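Local coordinates for ML032222a iGluR (Mnemiopsis leidyi, PDB 4YKI), which binds glycine through the clamshell ligand-binding domain of a ctenophore ionotropic glutamate receptor, probably as the step that opens its ion channel, at residues I6-R11 / S222-L227; E17-F22 / L192-I197; T70-W73 / I77-L80. All coordinates share one frame; numbering follows the deposited sequence. Where two conformers were deposited one is given.

The three contacts are nested along the chain: contact 3 lies within the loop closed by contact 2, which lies within the loop closed by contact 1. In space they do not touch. Contacts 2 and 3 sit on opposite sides of the chain's centre, their centres about 26 Å apart, and each approaches the bound glycine: E17 of contact 2 touches it, the side chain of N195 is about 10 Å away, and that of I77 in contact 3 about 7 Å. Contact 1 is more peripheral, about 22 Å from the chain's centre; its own centre is about 28 Å from that of contact 2 and about 22 Å from that of contact 3.

Contact 1: I6-R11 / S222-L227; sequences IGRHLR and SPYKSL
R8 meets Y224 through its aliphatic stem and one face of its guanidinium group. The closest pair is R8 CD with Y224 OH at 3.3 Å, and the two side chains cross at about a right angle. The phenol oxygen lies over the guanidinium face, with the guanidinium and ring planes 66° apart. R8 NE is 3.5 Å from Y224 OH, but the angle is too poor for a hydrogen bond; this N-H is instead turned to the backbone O of N4, a weak bond. A bend at the second torsion of R8 (chi2 -72°) lays the chain across the hydroxyl end of the tyrosine. Two residues on, L10 adds the apolar part: its CD2 comes 4.0 Å from Y224 CE2, approaching the ring obliquely, and the leucine and tyrosine side chains run past each other in opposite directions. The tyrosine is steadied from its own segment as well. P223 CG sits 3.8 Å above the centre of one ring face, and Y224 N donates to S222 OG at 3.0 Å, a capping bond within the type I turn from S222 to K225. This turn leads into helix 225-238 and sets Y224 against R8 and L10, at the start of strand 9-13, the central strand of the parallel sheet, between 52-56 and 87-89; L5 also touches both L10 and Y224, and H9 bonds to T52 and E54 of strand 52-56.

Contact 2: E17-F22 / L192-I197; sequences EQPFMF and LAHNLI
P19 lies flat over one face of the H194 imidazole: its CB stands 3.6 Å from the ring centroid, only 7° off the normal, a CH-pi contact that P19 CD extends to 3.5 Å from H194 CG. With CG anti to its backbone N (chi1 176°), H194 carries its ring from the helix to the proline, which follows a cis peptide bond. At the imidazole edge, in its plane, lie N195 ND2 and a water 2.8 Å from H194 NE2; this water donates to Q18 OE1. The F22 ring takes Q18 CG over one face, off-centre. N195 ND2 donates to Q18 O at 2.9 Å (N-H...O 153°), reaching the oxygen from above the carbonyl plane. The same amide nitrogen also donates to V191 O, so its two partners fix the flip of the amide, and a second water donates to N195 OD1. F20 and M21 both face E17 in a classic beta bulge. E17 touches the glycine and forms a salt bridge to R144, so the contact flanks the agonist pocket, consistent with the interlobe closure of glutamate-receptor clamshell domains.

Contact 3: T70-W73 / I77-L80; sequences TNEW and IRDL
The backbones come closest at W73 and R78, whose CA atoms are 5.1 Å apart. The first segment is extended at E72 and W73, after T70 OG1 accepts from E72 N in an ST turn, while 77-80 is helical. R78 reaches back to the W73 carbonyl, its NH1 donating to W73 O at 2.9 Å, with an N-H...O angle of 157°. The bond lies in both the carbonyl plane and the guanidinium plane, the oxygen meeting the guanidinium at its edge. The R78 chain leaves opposite its own N and bends at chi2 (61°), which wraps the stem round the oxygen: CB, CG and CD are each 3.5 Å from W73 O. Over one guanidinium face stands E72 OE1, 3.9 Å from R78 NH1, a long charge pairing that no N-H points at and that is doubtful because E72 has two conformers. A leucine in place of R78 would probably leave W73 O without this donor and D82 without the salt bridge that R78 NE provides. The indole itself meets I77: CG2 lies 3.4 Å above one face, offset toward the rim, nearest to W73 CE3 at 3.5 Å. The indole thus lies against the first turn of helix 75-81, while it also packs on A97 and R98 of helix 96-99 and on A101. I77 touches R98, a glycine-pocket residue, and I88 of strand 87-89, so the contact joins loop, helix 75-81 and helix 96-99 beside the parallel sheet.

Contact 1: I6-R11 / S222-L227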
# COMPACT_ATOMS: atom_id res chain seq x y z
N ILE B 6 -10.31 10.09 22.57
CA ILE B 6 -9.89 10.28 23.96
C ILE B 6 -10.96 9.78 24.93
O ILE B 6 -12.12 10.22 24.90
CB ILE B 6 -9.54 11.75 24.24
CG1 ILE B 6 -8.42 12.22 23.30
CG2 ILE B 6 -9.08 11.90 25.68
CD1 ILE B 6 -8.16 13.71 23.34
N GLY B 7 -10.57 8.85 25.79
CA GLY B 7 -11.49 8.27 26.77
C GLY B 7 -12.37 7.13 26.24
O GLY B 7 -13.05 6.48 27.01
N ARG B 8 -12.37 6.88 24.93
CA ARG B 8 -13.15 5.78 24.37
C ARG B 8 -12.56 4.45 24.78
O ARG B 8 -11.38 4.35 25.08
CB ARG B 8 -13.19 5.89 22.85
CG ARG B 8 -13.82 7.19 22.32
CD ARG B 8 -15.32 7.28 22.49
NE ARG B 8 -15.78 8.57 22.00
CZ ARG B 8 -17.04 8.89 21.77
NH1 ARG B 8 -18.01 8.02 21.96
NH2 ARG B 8 -17.33 10.10 21.33
N HIS B 9 -13.41 3.43 24.80
CA HIS B 9 -12.98 2.05 25.00
C HIS B 9 -13.30 1.27 23.74
O HIS B 9 -14.46 1.02 23.44
CB HIS B 9 -13.69 1.40 26.19
CG HIS B 9 -13.23 -0.00 26.45
ND1 HIS B 9 -11.98 -0.29 26.96
CD2 HIS B 9 -13.82 -1.19 26.19
CE1 HIS B 9 -11.84 -1.60 27.04
NE2 HIS B 9 -12.94 -2.17 26.57
N LEU B 10 -12.26 0.90 23.00
CA LEU B 10 -12.42 0.18 21.76
C LEU B 10 -12.40 -1.33 21.96
O LEU B 10 -11.57 -1.86 22.68
CB LEU B 10 -11.33 0.58 20.76
CG LEU B 10 -11.25 2.04 20.31
CD1 LEU B 10 -10.20 2.21 19.20
CD2 LEU B 10 -12.63 2.55 19.86
N ARG B 11 -13.31 -2.01 21.27
CA ARG B 11 -13.30 -3.45 21.16
C ARG B 11 -12.64 -3.78 19.83
O ARG B 11 -13.12 -3.35 18.78
CB ARG B 11 -14.73 -4.01 21.23
CG ARG B 11 -15.48 -3.74 22.57
CD ARG B 11 -16.23 -2.39 22.66
NE ARG B 11 -16.88 -2.10 21.41
CZ ARG B 11 -18.01 -2.65 20.97
NH1 ARG B 11 -18.75 -3.41 21.76
NH2 ARG B 11 -18.39 -2.39 19.72
N SER B 222 -17.60 4.89 10.52
CA SER B 222 -16.86 5.01 11.78
C SER B 222 -16.38 6.45 12.01
O SER B 222 -15.76 7.04 11.14
CB SER B 222 -15.62 4.12 11.79
OG SER B 222 -14.84 4.38 12.95
N PRO B 223 -16.59 7.01 13.21
CA PRO B 223 -16.05 8.34 13.49
C PRO B 223 -14.55 8.34 13.75
O PRO B 223 -13.97 9.41 13.94
CB PRO B 223 -16.82 8.76 14.74
CG PRO B 223 -17.14 7.48 15.42
CD PRO B 223 -17.40 6.49 14.33
N TYR B 224 -13.91 7.17 13.75
CA TYR B 224 -12.51 7.07 14.14
C TYR B 224 -11.56 6.85 12.97
O TYR B 224 -10.34 6.82 13.16
CB TYR B 224 -12.35 5.91 15.12
CG TYR B 224 -13.32 5.97 16.29
CD1 TYR B 224 -13.45 7.12 17.06
CD2 TYR B 224 -14.12 4.88 16.62
CE1 TYR B 224 -14.33 7.19 18.12
CE2 TYR B 224 -15.01 4.94 17.69
CZ TYR B 224 -15.11 6.09 18.43
OH TYR B 224 -16.01 6.17 19.48
N LYS B 225 -12.11 6.67 11.77
CA LYS B 225 -11.31 6.33 10.60
C LYS B 225 -10.23 7.37 10.27
O LYS B 225 -9.08 7.02 10.01
CB LYS B 225 -12.19 6.07 9.37
CG LYS B 225 -11.37 5.81 8.09
CD LYS B 225 -12.18 5.14 6.98
CE LYS B 225 -11.54 5.31 5.59
NZ LYS B 225 -10.15 4.83 5.50
N SER B 226 -10.59 8.64 10.28
CA SER B 226 -9.65 9.68 9.91
C SER B 226 -8.43 9.72 10.84
O SER B 226 -7.30 9.87 10.40
CB SER B 226 -10.35 11.04 9.88
OG SER B 226 -11.30 11.09 8.83
N LEU B 227 -8.66 9.58 12.14
CA LEU B 227 -7.58 9.51 13.12
C LEU B 227 -6.72 8.27 12.97
O LEU B 227 -5.49 8.35 13.00
CB LEU B 227 -8.13 9.59 14.54
CG LEU B 227 -8.58 10.98 14.96
CD1 LEU B 227 -9.41 10.93 16.23
CD2 LEU B 227 -7.36 11.87 15.15

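Contact 2: E17-F22 / L192-I197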
# COMPACT_ATOMS: atom_id res chain seq x y z
N GLU B 17 -2.17 -14.85 14.59
CA GLU B 17 -1.61 -15.03 13.26
C GLU B 17 -0.16 -14.53 13.32
O GLU B 17 0.09 -13.33 13.19
CB GLU B 17 -2.39 -14.25 12.20
CG GLU B 17 -1.77 -14.36 10.80
CD GLU B 17 -2.73 -14.79 9.72
OE1 GLU B 17 -3.43 -15.79 9.91
OE2 GLU B 17 -2.76 -14.14 8.65
N GLN B 18 0.77 -15.43 13.56
CA GLN B 18 2.14 -15.02 13.80
C GLN B 18 2.73 -14.52 12.49
O GLN B 18 2.47 -15.11 11.44
CB GLN B 18 2.94 -16.17 14.42
CG GLN B 18 2.33 -16.59 15.75
CD GLN B 18 3.01 -17.75 16.43
OE1 GLN B 18 4.08 -18.20 16.04
NE2 GLN B 18 2.38 -18.25 17.50
N PRO B 19 3.53 -13.44 12.52
CA PRO B 19 4.08 -12.72 13.67
C PRO B 19 3.29 -11.45 13.98
O PRO B 19 3.77 -10.61 14.75
CB PRO B 19 5.47 -12.35 13.17
CG PRO B 19 5.24 -12.02 11.74
CD PRO B 19 4.18 -13.01 11.27
N PHE B 20 2.12 -11.29 13.39
CA PHE B 20 1.26 -10.15 13.61
C PHE B 20 0.63 -10.16 15.00
O PHE B 20 0.63 -9.14 15.69
CB PHE B 20 0.22 -10.09 12.50
CG PHE B 20 0.83 -9.93 11.13
CD1 PHE B 20 1.41 -8.74 10.76
CD2 PHE B 20 0.87 -10.99 10.24
CE1 PHE B 20 2.00 -8.59 9.52
CE2 PHE B 20 1.46 -10.85 9.00
CZ PHE B 20 2.03 -9.66 8.63
N MET B 21 0.12 -11.32 15.41
CA MET B 21 -0.46 -11.51 16.74
C MET B 21 -0.11 -12.91 17.24
O MET B 21 -0.20 -13.88 16.49
CB MET B 21 -1.97 -11.35 16.77
CG MET B 21 -2.45 -9.92 16.67
SD MET B 21 -1.87 -8.93 18.06
CE MET B 21 -3.37 -8.04 18.44
N PHE B 22 0.26 -12.94 18.52
CA PHE B 22 0.46 -14.14 19.31
C PHE B 22 -0.54 -14.07 20.47
O PHE B 22 -0.66 -13.02 21.11
CB PHE B 22 1.88 -14.17 19.91
CG PHE B 22 3.00 -14.22 18.89
CD1 PHE B 22 3.38 -13.09 18.18
CD2 PHE B 22 3.73 -15.39 18.72
CE1 PHE B 22 4.42 -13.15 17.27
CE2 PHE B 22 4.78 -15.43 17.83
CZ PHE B 22 5.13 -14.32 17.11
N LEU B 192 3.46 -16.90 5.17
CA LEU B 192 4.24 -18.08 4.84
C LEU B 192 5.72 -17.83 5.06
O LEU B 192 6.41 -18.73 5.57
CB LEU B 192 3.96 -18.53 3.40
CG LEU B 192 2.52 -18.97 3.16
CD1 LEU B 192 2.33 -19.46 1.73
CD2 LEU B 192 2.08 -20.02 4.14
N ALA B 193 6.21 -16.65 4.71
CA ALA B 193 7.63 -16.34 4.88
C ALA B 193 8.04 -16.50 6.33
O ALA B 193 9.07 -17.11 6.66
CB ALA B 193 7.95 -14.94 4.38
N HIS B 194 7.23 -15.96 7.23
CA HIS B 194 7.55 -16.04 8.63
C HIS B 194 7.45 -17.45 9.20
O HIS B 194 8.36 -17.94 9.88
CB HIS B 194 6.64 -15.13 9.45
CG HIS B 194 6.88 -15.26 10.90
ND1 HIS B 194 7.98 -14.70 11.52
CD2 HIS B 194 6.24 -15.98 11.85
CE1 HIS B 194 7.97 -15.03 12.79
NE2 HIS B 194 6.93 -15.80 13.03
N ASN B 195 6.33 -18.10 8.91
CA ASN B 195 5.98 -19.34 9.57
C ASN B 195 6.69 -20.58 9.02
O ASN B 195 6.75 -21.58 9.72
CB ASN B 195 4.46 -19.52 9.58
CG ASN B 195 3.79 -18.59 10.56
OD1 ASN B 195 3.89 -18.81 11.76
ND2 ASN B 195 3.16 -17.55 10.08
N LEU B 196 7.22 -20.50 7.80
CA LEU B 196 7.85 -21.67 7.18
C LEU B 196 9.36 -21.48 7.03
O LEU B 196 10.01 -22.23 6.29
CB LEU B 196 7.19 -21.95 5.83
CG LEU B 196 5.69 -22.26 5.91
CD1 LEU B 196 5.10 -22.40 4.54
CD2 LEU B 196 5.41 -23.50 6.72
N ILE B 197 9.92 -20.53 7.77
CA ILE B 197 11.34 -20.18 7.65
C ILE B 197 12.30 -21.36 7.86
O ILE B 197 13.35 -21.41 7.21
CB ILE B 197 11.71 -19.01 8.62
CG1 ILE B 197 13.10 -18.45 8.29
CG2 ILE B 197 11.57 -19.43 10.07
CD1 ILE B 197 13.21 -17.82 6.93
O HOH W 1 6.39 -17.31 15.31
O HOH W 2 5.98 -19.59 13.47

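Contact 3: T70-W73 / I77-L80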
# COMPACT_ATOMS: atom_id res chain seq x y z
N THR B 70 -26.29 -17.75 1.70
CA THR B 70 -27.04 -17.04 2.74
C THR B 70 -26.91 -15.52 2.68
O THR B 70 -27.66 -14.80 3.34
CB THR B 70 -26.53 -17.42 4.11
OG1 THR B 70 -25.15 -17.02 4.21
CG2 THR B 70 -26.63 -18.92 4.34
N ASN B 71 -25.93 -15.04 1.91
CA ASN B 71 -25.59 -13.62 1.86
C ASN B 71 -25.18 -13.06 3.23
O ASN B 71 -25.38 -11.87 3.50
CB ASN B 71 -26.74 -12.80 1.28
CG ASN B 71 -26.30 -11.41 0.83
OD1 ASN B 71 -25.19 -11.22 0.32
ND2 ASN B 71 -27.16 -10.42 1.04
N GLU B 72 -24.61 -13.90 4.09
CA GLU B 72 -24.11 -13.47 5.38
C GLU B 72 -22.60 -13.61 5.43
O GLU B 72 -21.99 -14.42 4.71
CB GLU B 72 -24.75 -14.28 6.50
CG GLU B 72 -26.28 -14.25 6.55
CD GLU B 72 -26.85 -12.94 7.08
OE1 GLU B 72 -26.07 -12.05 7.50
OE2 GLU B 72 -28.10 -12.79 7.09
N TRP B 73 -22.02 -12.81 6.32
CA TRP B 73 -20.61 -12.85 6.65
C TRP B 73 -20.36 -13.72 7.87
O TRP B 73 -21.27 -14.02 8.65
CB TRP B 73 -20.12 -11.42 6.95
CG TRP B 73 -20.01 -10.59 5.71
CD1 TRP B 73 -20.97 -9.79 5.16
CD2 TRP B 73 -18.87 -10.50 4.85
NE1 TRP B 73 -20.50 -9.22 4.02
CE2 TRP B 73 -19.21 -9.63 3.80
CE3 TRP B 73 -17.60 -11.08 4.88
CZ2 TRP B 73 -18.32 -9.33 2.78
CZ3 TRP B 73 -16.72 -10.77 3.87
CH2 TRP B 73 -17.08 -9.90 2.83
N ILE B 77 -15.01 -10.18 10.31
CA ILE B 77 -15.84 -9.27 9.53
C ILE B 77 -17.25 -9.22 10.12
O ILE B 77 -17.81 -8.14 10.35
CB ILE B 77 -15.91 -9.67 8.04
CG1 ILE B 77 -14.52 -9.73 7.38
CG2 ILE B 77 -16.81 -8.69 7.29
CD1 ILE B 77 -13.77 -8.44 7.28
N ARG B 78 -17.84 -10.39 10.37
CA ARG B 78 -19.19 -10.45 10.92
C ARG B 78 -19.28 -9.79 12.29
O ARG B 78 -20.24 -9.08 12.57
CB ARG B 78 -19.68 -11.91 10.98
CG ARG B 78 -21.07 -12.10 11.57
CD ARG B 78 -22.17 -11.39 10.80
NE ARG B 78 -23.49 -11.73 11.36
CZ ARG B 78 -24.19 -12.83 11.05
NH1 ARG B 78 -23.75 -13.71 10.16
NH2 ARG B 78 -25.34 -13.03 11.65
N ASP B 79 -18.28 -10.01 13.14
CA ASP B 79 -18.30 -9.39 14.46
C ASP B 79 -18.30 -7.87 14.34
O ASP B 79 -18.94 -7.18 15.12
CB ASP B 79 -17.10 -9.84 15.29
CG ASP B 79 -17.29 -11.19 15.98
OD1 ASP B 79 -18.33 -11.85 15.81
OD2 ASP B 79 -16.32 -11.57 16.68
N LEU B 80 -17.52 -7.34 13.39
CA LEU B 80 -17.49 -5.89 13.17
C LEU B 80 -18.87 -5.38 12.69
O LEU B 80 -19.38 -4.42 13.23
CB LEU B 80 -16.39 -5.56 12.14
CG LEU B 80 -16.10 -4.09 11.91
CD1 LEU B 80 -15.49 -3.47 13.15
CD2 LEU B 80 -15.15 -3.92 10.76